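Local coordinates for protein Glp_546_48378_50642 (Giardia intestinalis, PDB 2QVW) that cleaves double-stranded RNA into siRNAs of 21 to 23 base pairs in the RNA interference pathway, probably with manganese or magnesium as cofactor, at residues 601-615 against 632-644. Sequence-based numbering, arbitrary orientation.
Sequences ILAYESSGGSKHIAA and PFLIRLLQIALTP
Arg636 NH2 makes a weak hydrogen bond to Leu602 O, 3.0 Å long and bent to 124° at the hydrogen, joining the end of helix 591-602 to the helix 632-642. The contact is a helix-loop-helix segment laid over helix 632-642, in the C-terminal helical region where Phe633 and Leu637 pack on helix 718-735, the carrier of the manganese ligands Asp722 and Glu725. After the loop, helix 611-615 crosses helix 632-642 at 124°, with the axes 8.5 Å apart. The arginine side chain, bent at chi2, reaches into that loop, where Tyr604 CB lies over one face of its guanidinium. The tyrosine ring stands 85° to this plane and turns its edge toward NH1.

In helix 611-615, Ala615 is a knob in a hole formed by Ile635, Leu638, Gln639 and Leu642, its CB 3.6 Å from Ile635 CG2. The same Ile635 methyl approaches His612 CE1, while the carboxamide of Gln639 lies at the edge of the imidazole, the two planes steeply inclined. Ile601 presents CG2 to the edge of the Phe633 ring, and that ring also meets Tyr598. The extended chain of Lys611 crosses Thr643 at about a right angle, its CD 3.4 Å from Thr643 CG2. The next residue, Pro644, has its side chain about 7 Å from a bound manganese ion, and Thr643 OG1 turns back to donate to Ile640 O at 3.3 Å.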
loop_
_atom_site.group_PDB
_atom_site.type_symbol
_atom_site.label_atom_id
_atom_site.label_comp_id
_atom_site.label_asym_id
_atom_site.label_seq_id
_atom_site.Cartn_x
_atom_site.Cartn_y
_atom_site.Cartn_z
ATOM N N ILE A 601 -14.751 -38.353 -0.158
ATOM C CA ILE A 601 -13.572 -38.528 -0.996
ATOM C C ILE A 601 -12.595 -39.453 -0.296
ATOM O O ILE A 601 -11.760 -40.072 -0.939
ATOM C CB ILE A 601 -12.888 -37.172 -1.313
ATOM C CG1 ILE A 601 -12.290 -37.207 -2.721
ATOM C CG2 ILE A 601 -11.786 -36.882 -0.304
ATOM C CD1 ILE A 601 -11.690 -35.886 -3.167
ATOM N N LEU A 602 -12.701 -39.544 1.024
ATOM C CA LEU A 602 -11.846 -40.446 1.776
ATOM C C LEU A 602 -12.553 -41.780 1.793
ATOM O O LEU A 602 -11.931 -42.838 1.906
ATOM C CB LEU A 602 -11.664 -39.972 3.209
ATOM C CG LEU A 602 -10.596 -38.911 3.449
ATOM C CD1 LEU A 602 -10.159 -38.973 4.917
ATOM C CD2 LEU A 602 -9.401 -39.167 2.544
ATOM N N ALA A 603 -13.874 -41.705 1.679
ATOM C CA ALA A 603 -14.721 -42.881 1.679
ATOM C C ALA A 603 -14.553 -43.619 0.374
ATOM O O ALA A 603 -15.151 -44.672 0.181
ATOM C CB ALA A 603 -16.165 -42.488 1.868
ATOM N N TYR A 604 -13.761 -43.061 -0.537
ATOM C CA TYR A 604 -13.527 -43.752 -1.791
ATOM C C TYR A 604 -12.545 -44.878 -1.467
ATOM O O TYR A 604 -11.737 -44.765 -0.543
ATOM C CB TYR A 604 -12.930 -42.835 -2.864
ATOM C CG TYR A 604 -12.796 -43.569 -4.180
ATOM C CD1 TYR A 604 -13.892 -43.720 -5.028
ATOM C CD2 TYR A 604 -11.608 -44.227 -4.517
ATOM C CE1 TYR A 604 -13.813 -44.515 -6.173
ATOM C CE2 TYR A 604 -11.521 -45.027 -5.657
ATOM C CZ TYR A 604 -12.625 -45.168 -6.478
ATOM O OH TYR A 604 -12.549 -45.974 -7.593
ATOM N N GLU A 605 -12.625 -45.962 -2.229
ATOM C CA GLU A 605 -11.776 -47.128 -2.025
ATOM C C GLU A 605 -10.539 -47.058 -2.905
ATOM O O GLU A 605 -10.572 -47.487 -4.058
ATOM C CB GLU A 605 -12.570 -48.392 -2.355
ATOM C CG GLU A 605 -13.868 -48.566 -1.550
ATOM C CD GLU A 605 -14.762 -47.321 -1.541
ATOM O OE1 GLU A 605 -15.056 -46.772 -2.630
ATOM O OE2 GLU A 605 -15.176 -46.901 -0.435
ATOM N N SER A 606 -9.450 -46.522 -2.361
ATOM C CA SER A 606 -8.208 -46.393 -3.118
ATOM C C SER A 606 -7.877 -47.694 -3.832
ATOM O O SER A 606 -7.715 -48.734 -3.192
ATOM C CB SER A 606 -7.050 -46.012 -2.189
ATOM O OG SER A 606 -6.746 -47.059 -1.283
ATOM N N SER A 607 -7.781 -47.636 -5.158
ATOM C CA SER A 607 -7.468 -48.820 -5.951
ATOM C C SER A 607 -5.972 -49.145 -5.895
ATOM O O SER A 607 -5.478 -49.952 -6.682
ATOM C CB SER A 607 -7.887 -48.607 -7.405
ATOM O OG SER A 607 -7.151 -47.548 -7.985
ATOM N N GLY A 608 -5.275 -48.505 -4.954
ATOM C CA GLY A 608 -3.841 -48.688 -4.749
ATOM C C GLY A 608 -3.018 -49.662 -5.586
ATOM O O GLY A 608 -3.064 -50.874 -5.364
ATOM N N GLY A 609 -2.238 -49.133 -6.528
ATOM C CA GLY A 609 -1.407 -49.979 -7.373
ATOM C C GLY A 609 -0.077 -49.336 -7.738
ATOM O O GLY A 609 0.993 -49.864 -7.422
ATOM N N SER A 610 -0.151 -48.201 -8.427
ATOM C CA SER A 610 1.032 -47.448 -8.824
ATOM C C SER A 610 0.603 -45.996 -8.721
ATOM O O SER A 610 1.266 -45.194 -8.083
ATOM C CB SER A 610 1.432 -47.767 -10.263
ATOM O OG SER A 610 0.635 -47.011 -11.166
ATOM N N LYS A 611 -0.514 -45.657 -9.352
ATOM C CA LYS A 611 -1.014 -44.295 -9.258
ATOM C C LYS A 611 -1.065 -43.948 -7.771
ATOM O O LYS A 611 -0.916 -42.791 -7.385
ATOM C CB LYS A 611 -2.415 -44.184 -9.866
ATOM C CG LYS A 611 -2.433 -43.845 -11.345
ATOM C CD LYS A 611 -3.833 -43.962 -11.915
ATOM C CE LYS A 611 -3.826 -43.713 -13.409
ATOM N NZ LYS A 611 -5.108 -44.106 -14.055
ATOM N N HIS A 612 -1.270 -44.960 -6.937
ATOM C CA HIS A 612 -1.311 -44.736 -5.507
ATOM C C HIS A 612 0.110 -44.773 -4.974
ATOM O O HIS A 612 0.428 -44.128 -3.984
ATOM C CB HIS A 612 -2.132 -45.811 -4.809
ATOM C CG HIS A 612 -2.221 -45.625 -3.323
ATOM N ND1 HIS A 612 -3.059 -44.703 -2.735
ATOM C CD2 HIS A 612 -1.553 -46.225 -2.307
ATOM C CE1 HIS A 612 -2.905 -44.743 -1.422
ATOM N NE2 HIS A 612 -1.996 -45.657 -1.137
ATOM N N ILE A 613 0.966 -45.544 -5.628
ATOM C CA ILE A 613 2.352 -45.646 -5.204
ATOM C C ILE A 613 3.058 -44.342 -5.525
ATOM O O ILE A 613 3.820 -43.816 -4.717
ATOM C CB ILE A 613 3.076 -46.787 -5.930
ATOM C CG1 ILE A 613 2.275 -48.082 -5.794
ATOM C CG2 ILE A 613 4.473 -46.956 -5.360
ATOM C CD1 ILE A 613 1.983 -48.497 -4.365
ATOM N N ALA A 614 2.799 -43.825 -6.719
ATOM C CA ALA A 614 3.393 -42.572 -7.157
ATOM C C ALA A 614 2.815 -41.483 -6.276
ATOM O O ALA A 614 3.518 -40.572 -5.854
ATOM C CB ALA A 614 3.050 -42.309 -8.611
ATOM N N ALA A 615 1.522 -41.589 -6.003
ATOM C CA ALA A 615 0.841 -40.631 -5.152
ATOM C C ALA A 615 1.590 -40.562 -3.824
ATOM O O ALA A 615 1.931 -39.477 -3.356
ATOM C CB ALA A 615 -0.596 -41.073 -4.924
ATOM N N PRO A 632 -3.452 -38.225 4.190
ATOM C CA PRO A 632 -4.418 -39.084 3.506
ATOM C C PRO A 632 -5.202 -38.397 2.393
ATOM O O PRO A 632 -5.334 -38.939 1.301
ATOM C CB PRO A 632 -5.313 -39.567 4.650
ATOM C CG PRO A 632 -5.239 -38.439 5.639
ATOM C CD PRO A 632 -3.767 -38.139 5.626
ATOM N N PHE A 633 -5.709 -37.203 2.673
ATOM C CA PHE A 633 -6.494 -36.456 1.696
ATOM C C PHE A 633 -5.635 -35.990 0.533
ATOM O O PHE A 633 -6.069 -35.991 -0.626
ATOM C CB PHE A 633 -7.160 -35.253 2.369
ATOM C CG PHE A 633 -7.979 -34.409 1.432
ATOM C CD1 PHE A 633 -8.985 -34.976 0.657
ATOM C CD2 PHE A 633 -7.754 -33.040 1.338
ATOM C CE1 PHE A 633 -9.751 -34.188 -0.194
ATOM C CE2 PHE A 633 -8.519 -32.241 0.486
ATOM C CZ PHE A 633 -9.518 -32.819 -0.278
ATOM N N LEU A 634 -4.411 -35.590 0.857
ATOM C CA LEU A 634 -3.464 -35.119 -0.148
ATOM C C LEU A 634 -3.225 -36.216 -1.179
ATOM O O LEU A 634 -3.316 -35.981 -2.388
ATOM C CB LEU A 634 -2.143 -34.726 0.528
ATOM C CG LEU A 634 -0.961 -34.322 -0.355
ATOM C CD1 LEU A 634 -1.423 -33.343 -1.414
ATOM C CD2 LEU A 634 0.137 -33.710 0.510
ATOM N N ILE A 635 -2.944 -37.418 -0.679
ATOM C CA ILE A 635 -2.682 -38.580 -1.527
ATOM C C ILE A 635 -3.820 -38.781 -2.520
ATOM O O ILE A 635 -3.600 -39.040 -3.700
ATOM C CB ILE A 635 -2.535 -39.877 -0.680
ATOM C CG1 ILE A 635 -1.719 -39.599 0.593
ATOM C CG2 ILE A 635 -1.863 -40.964 -1.522
ATOM C CD1 ILE A 635 -0.289 -39.150 0.333
ATOM N N ARG A 636 -5.045 -38.675 -2.027
ATOM C CA ARG A 636 -6.199 -38.830 -2.884
ATOM C C ARG A 636 -6.062 -37.839 -4.026
ATOM O O ARG A 636 -6.045 -38.229 -5.202
ATOM C CB ARG A 636 -7.475 -38.530 -2.107
ATOM C CG ARG A 636 -7.839 -39.555 -1.055
ATOM C CD ARG A 636 -8.289 -40.885 -1.670
ATOM N NE ARG A 636 -8.848 -41.776 -0.649
ATOM C CZ ARG A 636 -9.145 -43.061 -0.841
ATOM N NH1 ARG A 636 -8.939 -43.626 -2.028
ATOM N NH2 ARG A 636 -9.649 -43.783 0.157
ATOM N N LEU A 637 -5.949 -36.558 -3.662
ATOM C CA LEU A 637 -5.828 -35.474 -4.630
ATOM C C LEU A 637 -4.642 -35.627 -5.559
ATOM O O LEU A 637 -4.554 -34.950 -6.569
ATOM C CB LEU A 637 -5.754 -34.134 -3.907
ATOM C CG LEU A 637 -7.008 -33.795 -3.085
ATOM C CD1 LEU A 637 -6.841 -32.426 -2.444
ATOM C CD2 LEU A 637 -8.253 -33.811 -3.977
ATOM N N LEU A 638 -3.727 -36.526 -5.220
ATOM C CA LEU A 638 -2.560 -36.759 -6.063
ATOM C C LEU A 638 -2.853 -37.819 -7.126
ATOM O O LEU A 638 -2.495 -37.650 -8.291
ATOM C CB LEU A 638 -1.360 -37.179 -5.213
ATOM C CG LEU A 638 -0.685 -36.061 -4.412
ATOM C CD1 LEU A 638 0.439 -36.644 -3.575
ATOM C CD2 LEU A 638 -0.139 -35.004 -5.361
ATOM N N GLN A 639 -3.505 -38.907 -6.732
ATOM C CA GLN A 639 -3.841 -39.950 -7.688
ATOM C C GLN A 639 -4.638 -39.298 -8.795
ATOM O O GLN A 639 -4.405 -39.530 -9.976
ATOM C CB GLN A 639 -4.708 -41.033 -7.048
ATOM C CG GLN A 639 -4.123 -41.686 -5.827
ATOM C CD GLN A 639 -4.980 -42.838 -5.344
ATOM O OE1 GLN A 639 -5.230 -43.792 -6.082
ATOM N NE2 GLN A 639 -5.436 -42.759 -4.100
ATOM N N ILE A 640 -5.588 -38.470 -8.384
ATOM C CA ILE A 640 -6.461 -37.773 -9.312
ATOM C C ILE A 640 -5.639 -36.891 -10.231
ATOM O O ILE A 640 -5.959 -36.758 -11.409
ATOM C CB ILE A 640 -7.457 -36.904 -8.563
ATOM C CG1 ILE A 640 -7.855 -37.594 -7.256
ATOM C CG2 ILE A 640 -8.681 -36.710 -9.405
ATOM C CD1 ILE A 640 -8.769 -36.762 -6.392
ATOM N N ALA A 641 -4.578 -36.295 -9.697
ATOM C CA ALA A 641 -3.720 -35.424 -10.499
ATOM C C ALA A 641 -2.952 -36.253 -11.518
ATOM O O ALA A 641 -2.584 -35.753 -12.594
ATOM C CB ALA A 641 -2.738 -34.677 -9.608
ATOM N N LEU A 642 -2.721 -37.518 -11.163
ATOM C CA LEU A 642 -1.983 -38.456 -11.997
ATOM C C LEU A 642 -2.814 -39.093 -13.108
ATOM O O LEU A 642 -2.348 -39.212 -14.242
ATOM C CB LEU A 642 -1.387 -39.544 -11.117
ATOM C CG LEU A 642 -0.396 -38.995 -10.092
ATOM C CD1 LEU A 642 -0.356 -39.923 -8.890
ATOM C CD2 LEU A 642 0.991 -38.828 -10.726
ATOM N N THR A 643 -4.033 -39.512 -12.790
ATOM C CA THR A 643 -4.890 -40.124 -13.787
ATOM C C THR A 643 -5.192 -39.085 -14.853
ATOM O O THR A 643 -5.512 -37.943 -14.539
ATOM C CB THR A 643 -6.197 -40.589 -13.165
ATOM O OG1 THR A 643 -7.027 -39.449 -12.905
ATOM C CG2 THR A 643 -5.923 -41.326 -11.865
ATOM N N PRO A 644 -5.104 -39.481 -16.130
ATOM C CA PRO A 644 -5.350 -38.623 -17.290
ATOM C C PRO A 644 -6.561 -37.712 -17.221
ATOM O O PRO A 644 -6.637 -36.838 -16.359
ATOM C CB PRO A 644 -5.432 -39.617 -18.452
ATOM C CG PRO A 644 -5.859 -40.874 -17.794
ATOM C CD PRO A 644 -5.009 -40.883 -16.559
#